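Side-chain contacts in UPF0311 protein RPA1785 (Rhodopseudomonas palustris, PDB 3C5O), which is of unknown function, a member of the UPF0311 (DUF3237) family that folds into a closed antiparallel beta-barrel and assembles as four chains: residues B[60-63]-B[64-68]; B[106-110]-B[111-115]; B[140-144]-B[145-149]. All coordinates share one frame; numbering follows the deposited sequence.

Contact 1 (B[60-63]-B[64-68]); sequences QIIR and PNELI
Arg63 and Leu67 meet side by side at the hairpin loop that links strands 48-62 and 68-78 of the barrel, a type I beta turn from Arg63 to Glu66 with one further residue before the next strand. The turn closes through Glu66 N, which gives its hydrogen to Arg63 O at 2.7 Å. One step on, toward the strands, Arg63 N donates to Leu67 O at 2.9 Å. Asn65 adds an Asx turn: its OD1 takes the Leu67 N-H at 3.1 Å, brought there by a chi1 of 70° that places CG between the backbone N and the carbonyl carbon. The Arg63 chain runs extended from CG to NE beside Leu67, both side chains pointing the same way, and in the conformer described here (a second is modelled for Leu67) the flat guanidinium lays one face on the leucine, CD1 sitting 3.5 Å from NE. A water in the guanidinium plane accepts from Asn65 ND2 at 2.8 Å and, weakly, from Arg63 NH1, while NE of Arg63 forms a salt bridge with Glu69. Cut back to an alanine, this position would probably leave the flank of Leu67 uncovered and Glu69 without its arginine mate. On the strand side Ile62 and Ile68 form a non-hydrogen-bonded antiparallel pair, lying alongside each other with their CG1 atoms 4.0 Å apart. CG2 of Ile68 comes against the amide end of Gln60, 3.7 Å from OE1, and that amide is held by Asp58 and Arg34. Glu66 reaches Lys103 and Arg100 of the helix 96-103. Backbone bonds and the Asx turn thus fix the loop's shape, while the ionic contact, with the apolar one in this leucine conformer, may restrict how the guanidinium turns.

Contact 2 (B[106-110]-B[111-115]); sequences EPVDP and KVIYF
Lys111 meets Asp109 through its backbone: Lys111 N donates to Asp109 OD2 at 3.0 Å, using the carboxylate lone pair that faces away from the other oxygen. With chi1 at -164°, Asp109 sets CG beside its own carbonyl carbon, which brings OD2 forward over the next turn of chain. The two side chains lie alongside each other, OD2 3.4 Å from Lys111 CB, yet the extended lysine carries NZ 6.5 Å from that oxygen, so their opposite charges do not touch. At Val112 the N-H points at Asp109 O, a long bond of 3.3 Å but a straight one (168°). This is a short 3-10 turn, and Asp109 sits at its start, its side chain accepting one N-H and its carbonyl the next; the turn leads from the loop after helix 96-103 into barrel strand 114-122. Val112 CG2 comes within 3.1 Å of Asp109 O and 3.7 Å of CG1 of Val108, the two valines crossing at about a right angle. Ile113 N follows with a bond to Pro110 O at 3.1 Å. From the same residue CG1 packs on Val108 CG1 at 3.8 Å, again crosswise, so one methyl of Val108 serves both neighbours while its side chain also rests on Lys101 and Leu102 of the helix. Beyond it, the strand itself begins: Tyr114 bonds by its hydroxyl to the second subunit, and Phe115 receives Arg92 in a cation-pi contact.

Contact 3 (B[140-144]-B[145-149]); sequences AARHA and DRVVI
Ala140 and Ile149 begin the apolar part of this beta hairpin, CB of Ala140 lying 3.9 Å from CD1 of Ile149 in a non-hydrogen-bonded pair. Val147 shares their face, and Phe115 packs on both Ala140 and Val147. Ala141 and Val148, a hydrogen-bonded pair, turn to the other face; Val148 N gives a straight bond to Ala141 O at 3.0 Å, while the return bond is weak. Toward the turn, the bent chain of Arg142 lays CD across Val147 CG2 at 3.5 Å, and its NE bonds weakly to His143 O. His143 N also donates to Arg146 O at 2.9 Å. The polar end is a stack: the guanidinium of Arg146 lies flat over the His143 imidazole, planes 7° and centres 3.9 Å apart, ND1 above the middle of the guanidinium. Arg146 gets there with CG wedged between its backbone N and carbonyl carbon (chi1 73°) and the rest extended to NE. Asp145 then takes NH2 in the guanidinium plane, OD1 at 3.1 Å, a salt bridge through the syn lone pair. Gripped from its edge and roofed by the ring, the guanidinium is likely to be held in orientation, and its charge would tend to disfavour protonation of the histidine.

Overall arrangement
Following the chain from the N terminus, contact 1 comes first, closing the hairpin loop between strands 48-62 and 68-78 beside helix 96-103, with Met132 and Gln133 of the second subunit packing on it. Contact 2 follows that helix and turns the chain into strand 114-122. Contact 3 closes the last hairpin, between strands 136-142 and 146-154. The three lie in series, none enclosing or crossing another. Contact 1 touches neither of the others, its centre about 16 Å from that of contact 2 and 17 Å from that of contact 3. Contacts 2 and 3 do meet, where neighbouring strands 114-122 and 136-142 run together and Pro110 packs on Ala141.

Contact 1 (B[60-63]-B[64-68])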
loop_
_atom_site.group_PDB
_atom_site.type_symbol
_atom_site.label_atom_id
_atom_site.label_comp_id
_atom_site.label_asym_id
_atom_site.label_seq_id
_atom_site.Cartn_x
_atom_site.Cartn_y
_atom_site.Cartn_z
ATOM N N GLN B 60 -10.701 -2.406 8.532
ATOM C CA GLN B 60 -10.067 -3.268 9.490
ATOM C C GLN B 60 -10.118 -4.701 9.019
ATOM O O GLN B 60 -10.984 -5.061 8.229
ATOM C CB GLN B 60 -10.727 -3.097 10.876
ATOM C CG GLN B 60 -10.622 -1.670 11.429
ATOM C CD GLN B 60 -11.181 -1.512 12.831
ATOM O OE1 GLN B 60 -11.945 -2.343 13.299
ATOM N NE2 GLN B 60 -10.780 -0.437 13.517
ATOM N N ILE B 61 -9.151 -5.488 9.484
ATOM C CA ILE B 61 -9.179 -6.934 9.398
ATOM C C ILE B 61 -9.032 -7.519 10.799
ATOM O O ILE B 61 -8.081 -7.193 11.514
ATOM C CB ILE B 61 -8.072 -7.495 8.492
ATOM C CG1 ILE B 61 -8.210 -6.918 7.077
ATOM C CG2 ILE B 61 -8.111 -9.045 8.525
ATOM C CD1 ILE B 61 -7.229 -7.448 6.059
ATOM N N ILE B 62 -9.993 -8.346 11.192
ATOM C CA ILE B 62 -9.887 -9.106 12.412
ATOM C C ILE B 62 -9.304 -10.468 12.032
ATOM O O ILE B 62 -9.903 -11.200 11.250
ATOM C CB ILE B 62 -11.267 -9.310 13.084
ATOM C CG1 ILE B 62 -11.949 -7.971 13.391
ATOM C CG2 ILE B 62 -11.133 -10.132 14.369
ATOM C CD1 ILE B 62 -13.440 -8.171 13.752
ATOM N N ARG B 63 -8.127 -10.774 12.570
ATOM C CA ARG B 63 -7.445 -12.026 12.328
ATOM C C ARG B 63 -8.103 -13.098 13.175
ATOM O O ARG B 63 -8.820 -12.765 14.128
ATOM C CB ARG B 63 -5.970 -11.905 12.708
ATOM C CG ARG B 63 -5.138 -10.912 11.900
ATOM C CD ARG B 63 -3.727 -10.898 12.541
ATOM N NE ARG B 63 -2.849 -9.805 12.095
ATOM C CZ ARG B 63 -1.580 -9.643 12.494
ATOM N NH1 ARG B 63 -1.026 -10.497 13.359
ATOM N NH2 ARG B 63 -0.859 -8.625 12.032
ATOM N N PRO B 64 -7.858 -14.391 12.858
ATOM C CA PRO B 64 -8.568 -15.426 13.606
ATOM C C PRO B 64 -8.234 -15.447 15.102
ATOM O O PRO B 64 -9.032 -15.957 15.880
ATOM C CB PRO B 64 -8.144 -16.742 12.911
ATOM C CG PRO B 64 -7.592 -16.346 11.591
ATOM C CD PRO B 64 -6.962 -14.981 11.848
ATOM N N ASN B 65 -7.088 -14.891 15.506
ATOM C CA ASN B 65 -6.788 -14.732 16.936
ATOM C C ASN B 65 -7.360 -13.435 17.542
ATOM O O ASN B 65 -7.075 -13.112 18.693
ATOM C CB ASN B 65 -5.276 -14.828 17.194
ATOM C CG ASN B 65 -4.505 -13.631 16.647
ATOM O OD1 ASN B 65 -5.071 -12.759 15.997
ATOM N ND2 ASN B 65 -3.205 -13.590 16.913
ATOM N N GLU B 66 -8.133 -12.681 16.755
ATOM C CA GLU B 66 -8.860 -11.499 17.233
ATOM C C GLU B 66 -8.039 -10.212 17.291
ATOM O O GLU B 66 -8.568 -9.167 17.651
ATOM C CB GLU B 66 -9.558 -11.746 18.560
ATOM C CG GLU B 66 -10.531 -12.931 18.519
ATOM C CD GLU B 66 -11.981 -12.487 18.500
ATOM O OE1 GLU B 66 -12.755 -13.109 19.261
ATOM O OE2 GLU B 66 -12.344 -11.522 17.765
ATOM N N LEU B 67 -6.757 -10.314 16.951
ATOM C CA LEU B 67 -5.933 -9.167 16.608
ATOM C C LEU B 67 -6.690 -8.346 15.565
ATOM O O LEU B 67 -7.278 -8.906 14.639
ATOM C CB LEU B 67 -4.607 -9.670 16.025
ATOM C CG LEU B 67 -3.344 -8.838 15.710
ATOM C CD1 LEU B 67 -3.589 -7.657 14.795
ATOM C CD2 LEU B 67 -2.610 -8.457 16.964
ATOM N N ILE B 68 -6.709 -7.029 15.734
ATOM C CA ILE B 68 -7.301 -6.147 14.733
ATOM C C ILE B 68 -6.229 -5.293 14.084
ATOM O O ILE B 68 -5.484 -4.613 14.776
ATOM C CB ILE B 68 -8.386 -5.255 15.326
ATOM C CG1 ILE B 68 -9.491 -6.128 15.935
ATOM C CG2 ILE B 68 -8.974 -4.362 14.242
ATOM C CD1 ILE B 68 -10.587 -5.330 16.624
HETATM O O HOH W 1 -1.060 -12.603 15.348
#

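Contact 2 (B[106-110]-B[111-115])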
loop_
_atom_site.group_PDB
_atom_site.type_symbol
_atom_site.label_atom_id
_atom_site.label_comp_id
_atom_site.label_asym_id
_atom_site.label_seq_id
_atom_site.Cartn_x
_atom_site.Cartn_y
_atom_site.Cartn_z
ATOM N N GLU B 106 -18.773 -2.679 25.529
ATOM C CA GLU B 106 -18.605 -2.632 26.979
ATOM C C GLU B 106 -17.295 -1.926 27.339
ATOM O O GLU B 106 -16.262 -2.203 26.734
ATOM C CB GLU B 106 -18.662 -4.050 27.580
ATOM C CG GLU B 106 -20.017 -4.751 27.389
ATOM C CD GLU B 106 -20.051 -6.206 27.897
ATOM O OE1 GLU B 106 -19.340 -6.539 28.883
ATOM O OE2 GLU B 106 -20.820 -7.016 27.320
ATOM N N PRO B 107 -17.331 -1.017 28.331
ATOM C CA PRO B 107 -16.125 -0.247 28.680
ATOM C C PRO B 107 -14.991 -1.135 29.215
ATOM O O PRO B 107 -15.222 -1.989 30.076
ATOM C CB PRO B 107 -16.615 0.710 29.772
ATOM C CG PRO B 107 -17.810 0.025 30.365
ATOM C CD PRO B 107 -18.472 -0.664 29.200
ATOM N N VAL B 108 -13.790 -0.939 28.672
ATOM C CA VAL B 108 -12.574 -1.606 29.132
ATOM C C VAL B 108 -11.562 -0.508 29.417
ATOM O O VAL B 108 -11.509 0.501 28.697
ATOM C CB VAL B 108 -12.007 -2.584 28.064
ATOM C CG1 VAL B 108 -10.708 -3.239 28.528
ATOM C CG2 VAL B 108 -13.028 -3.651 27.703
ATOM N N ASP B 109 -10.779 -0.680 30.479
ATOM C CA ASP B 109 -9.680 0.242 30.742
ATOM C C ASP B 109 -8.638 0.136 29.616
ATOM O O ASP B 109 -8.196 -0.962 29.286
ATOM C CB ASP B 109 -9.048 -0.017 32.110
ATOM C CG ASP B 109 -8.182 1.146 32.569
ATOM O OD1 ASP B 109 -8.469 1.739 33.629
ATOM O OD2 ASP B 109 -7.220 1.482 31.854
ATOM N N PRO B 110 -8.260 1.274 29.011
ATOM C CA PRO B 110 -7.326 1.220 27.882
ATOM C C PRO B 110 -5.940 0.647 28.211
ATOM O O PRO B 110 -5.282 0.101 27.326
ATOM C CB PRO B 110 -7.224 2.678 27.408
ATOM C CG PRO B 110 -7.899 3.508 28.439
ATOM C CD PRO B 110 -8.699 2.644 29.344
ATOM N N LYS B 111 -5.509 0.769 29.466
ATOM C CA LYS B 111 -4.235 0.199 29.933
ATOM C C LYS B 111 -4.064 -1.329 29.744
ATOM O O LYS B 111 -2.934 -1.828 29.741
ATOM C CB LYS B 111 -4.018 0.529 31.416
ATOM C CG LYS B 111 -3.493 1.952 31.715
ATOM C CD LYS B 111 -3.076 2.068 33.224
ATOM C CE LYS B 111 -2.285 3.356 33.488
ATOM N NZ LYS B 111 -1.847 3.482 34.938
ATOM N N VAL B 112 -5.161 -2.076 29.626
ATOM C CA VAL B 112 -5.050 -3.544 29.491
ATOM C C VAL B 112 -5.169 -3.975 28.034
ATOM O O VAL B 112 -5.035 -5.156 27.704
ATOM C CB VAL B 112 -6.045 -4.336 30.374
ATOM C CG1 VAL B 112 -5.698 -4.191 31.832
ATOM C CG2 VAL B 112 -7.466 -3.906 30.100
ATOM N N ILE B 113 -5.398 -2.995 27.169
ATOM C CA ILE B 113 -5.474 -3.232 25.744
ATOM C C ILE B 113 -4.260 -2.625 25.067
ATOM O O ILE B 113 -3.942 -1.453 25.285
ATOM C CB ILE B 113 -6.784 -2.663 25.136
ATOM C CG1 ILE B 113 -8.029 -3.318 25.766
ATOM C CG2 ILE B 113 -6.796 -2.810 23.608
ATOM C CD1 ILE B 113 -8.107 -4.824 25.646
ATOM N N TYR B 114 -3.569 -3.442 24.270
ATOM C CA TYR B 114 -2.474 -2.960 23.446
ATOM C C TYR B 114 -3.085 -2.322 22.220
ATOM O O TYR B 114 -3.732 -3.003 21.422
ATOM C CB TYR B 114 -1.527 -4.106 23.055
ATOM C CG TYR B 114 -0.306 -3.614 22.296
ATOM C CD1 TYR B 114 0.834 -3.180 22.980
ATOM C CD2 TYR B 114 -0.290 -3.588 20.891
ATOM C CE1 TYR B 114 1.958 -2.728 22.286
ATOM C CE2 TYR B 114 0.819 -3.143 20.193
ATOM C CZ TYR B 114 1.932 -2.709 20.891
ATOM O OH TYR B 114 3.025 -2.274 20.201
ATOM N N PHE B 115 -2.907 -1.014 22.065
ATOM C CA PHE B 115 -3.531 -0.305 20.970
ATOM C C PHE B 115 -2.624 0.803 20.468
ATOM O O PHE B 115 -2.664 1.940 20.983
ATOM C CB PHE B 115 -4.912 0.202 21.404
ATOM C CG PHE B 115 -5.734 0.806 20.302
ATOM C CD1 PHE B 115 -6.971 1.378 20.594
ATOM C CD2 PHE B 115 -5.276 0.842 18.988
ATOM C CE1 PHE B 115 -7.755 1.970 19.597
ATOM C CE2 PHE B 115 -6.055 1.448 17.958
ATOM C CZ PHE B 115 -7.299 2.014 18.269
#

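Contact 3 (B[140-144]-B[145-149])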
loop_
_atom_site.group_PDB
_atom_site.type_symbol
_atom_site.label_atom_id
_atom_site.label_comp_id
_atom_site.label_asym_id
_atom_site.label_seq_id
_atom_site.Cartn_x
_atom_site.Cartn_y
_atom_site.Cartn_z
ATOM N N ALA B 140 -3.514 4.498 21.607
ATOM C CA ALA B 140 -4.939 4.813 21.487
ATOM C C ALA B 140 -5.851 4.123 22.502
ATOM O O ALA B 140 -5.396 3.282 23.278
ATOM C CB ALA B 140 -5.417 4.612 20.038
ATOM N N ALA B 141 -7.125 4.517 22.523
ATOM C CA ALA B 141 -8.108 3.932 23.423
ATOM C C ALA B 141 -9.449 3.790 22.701
ATOM O O ALA B 141 -9.893 4.732 22.060
ATOM C CB ALA B 141 -8.253 4.777 24.663
ATOM N N ARG B 142 -10.065 2.611 22.791
ATOM C CA ARG B 142 -11.334 2.309 22.118
ATOM C C ARG B 142 -12.455 2.508 23.114
ATOM O O ARG B 142 -12.492 1.843 24.158
ATOM C CB ARG B 142 -11.382 0.848 21.667
ATOM C CG ARG B 142 -11.888 0.535 20.246
ATOM C CD ARG B 142 -12.901 1.497 19.591
ATOM N NE ARG B 142 -14.284 1.022 19.732
ATOM C CZ ARG B 142 -14.986 0.383 18.800
ATOM N NH1 ARG B 142 -14.467 0.121 17.601
ATOM N NH2 ARG B 142 -16.231 0.016 19.070
ATOM N N HIS B 143 -13.352 3.438 22.805
ATOM C CA HIS B 143 -14.620 3.536 23.514
ATOM C C HIS B 143 -15.763 3.199 22.554
ATOM O O HIS B 143 -15.532 2.945 21.366
ATOM C CB HIS B 143 -14.773 4.903 24.153
ATOM C CG HIS B 143 -13.686 5.219 25.137
ATOM N ND1 HIS B 143 -12.677 6.126 24.870
ATOM C CD2 HIS B 143 -13.435 4.731 26.376
ATOM C CE1 HIS B 143 -11.865 6.197 25.911
ATOM N NE2 HIS B 143 -12.305 5.364 26.840
ATOM N N ALA B 144 -16.991 3.182 23.057
ATOM C CA ALA B 144 -18.112 2.689 22.266
ATOM C C ALA B 144 -18.407 3.651 21.129
ATOM O O ALA B 144 -18.809 3.227 20.034
ATOM C CB ALA B 144 -19.343 2.496 23.149
ATOM N N ASP B 145 -18.154 4.937 21.391
ATOM C CA ASP B 145 -18.563 6.039 20.519
ATOM C C ASP B 145 -17.405 6.751 19.832
ATOM O O ASP B 145 -17.622 7.587 18.953
ATOM C CB ASP B 145 -19.355 7.077 21.335
ATOM C CG ASP B 145 -18.527 7.707 22.481
ATOM O OD1 ASP B 145 -17.836 6.977 23.235
ATOM O OD2 ASP B 145 -18.585 8.940 22.648
ATOM N N ARG B 146 -16.181 6.433 20.237
ATOM C CA ARG B 146 -15.011 7.181 19.801
ATOM C C ARG B 146 -13.729 6.397 20.001
ATOM O O ARG B 146 -13.722 5.380 20.686
ATOM C CB ARG B 146 -14.907 8.520 20.553
ATOM C CG ARG B 146 -14.476 8.386 22.005
ATOM C CD ARG B 146 -14.828 9.616 22.826
ATOM N NE ARG B 146 -14.199 9.597 24.153
ATOM C CZ ARG B 146 -14.644 8.910 25.206
ATOM N NH1 ARG B 146 -13.997 8.974 26.355
ATOM N NH2 ARG B 146 -15.733 8.152 25.123
ATOM N N VAL B 147 -12.661 6.892 19.371
ATOM C CA VAL B 147 -11.290 6.419 19.533
ATOM C C VAL B 147 -10.406 7.637 19.847
ATOM O O VAL B 147 -10.521 8.666 19.186
ATOM C CB VAL B 147 -10.794 5.695 18.255
ATOM C CG1 VAL B 147 -9.306 5.422 18.347
ATOM C CG2 VAL B 147 -11.579 4.361 18.026
ATOM N N VAL B 148 -9.560 7.519 20.879
ATOM C CA VAL B 148 -8.699 8.591 21.375
ATOM C C VAL B 148 -7.244 8.199 21.160
ATOM O O VAL B 148 -6.752 7.289 21.812
ATOM C CB VAL B 148 -8.915 8.832 22.881
ATOM C CG1 VAL B 148 -7.990 9.944 23.419
ATOM C CG2 VAL B 148 -10.361 9.179 23.176
ATOM N N ILE B 149 -6.551 8.900 20.262
ATOM C CA ILE B 149 -5.178 8.567 19.907
ATOM C C ILE B 149 -4.294 9.651 20.460
ATOM O O ILE B 149 -4.405 10.804 20.053
ATOM C CB ILE B 149 -4.884 8.639 18.365
ATOM C CG1 ILE B 149 -6.139 8.471 17.452
ATOM C CG2 ILE B 149 -3.598 7.833 17.996
ATOM C CD1 ILE B 149 -6.659 7.145 17.293
#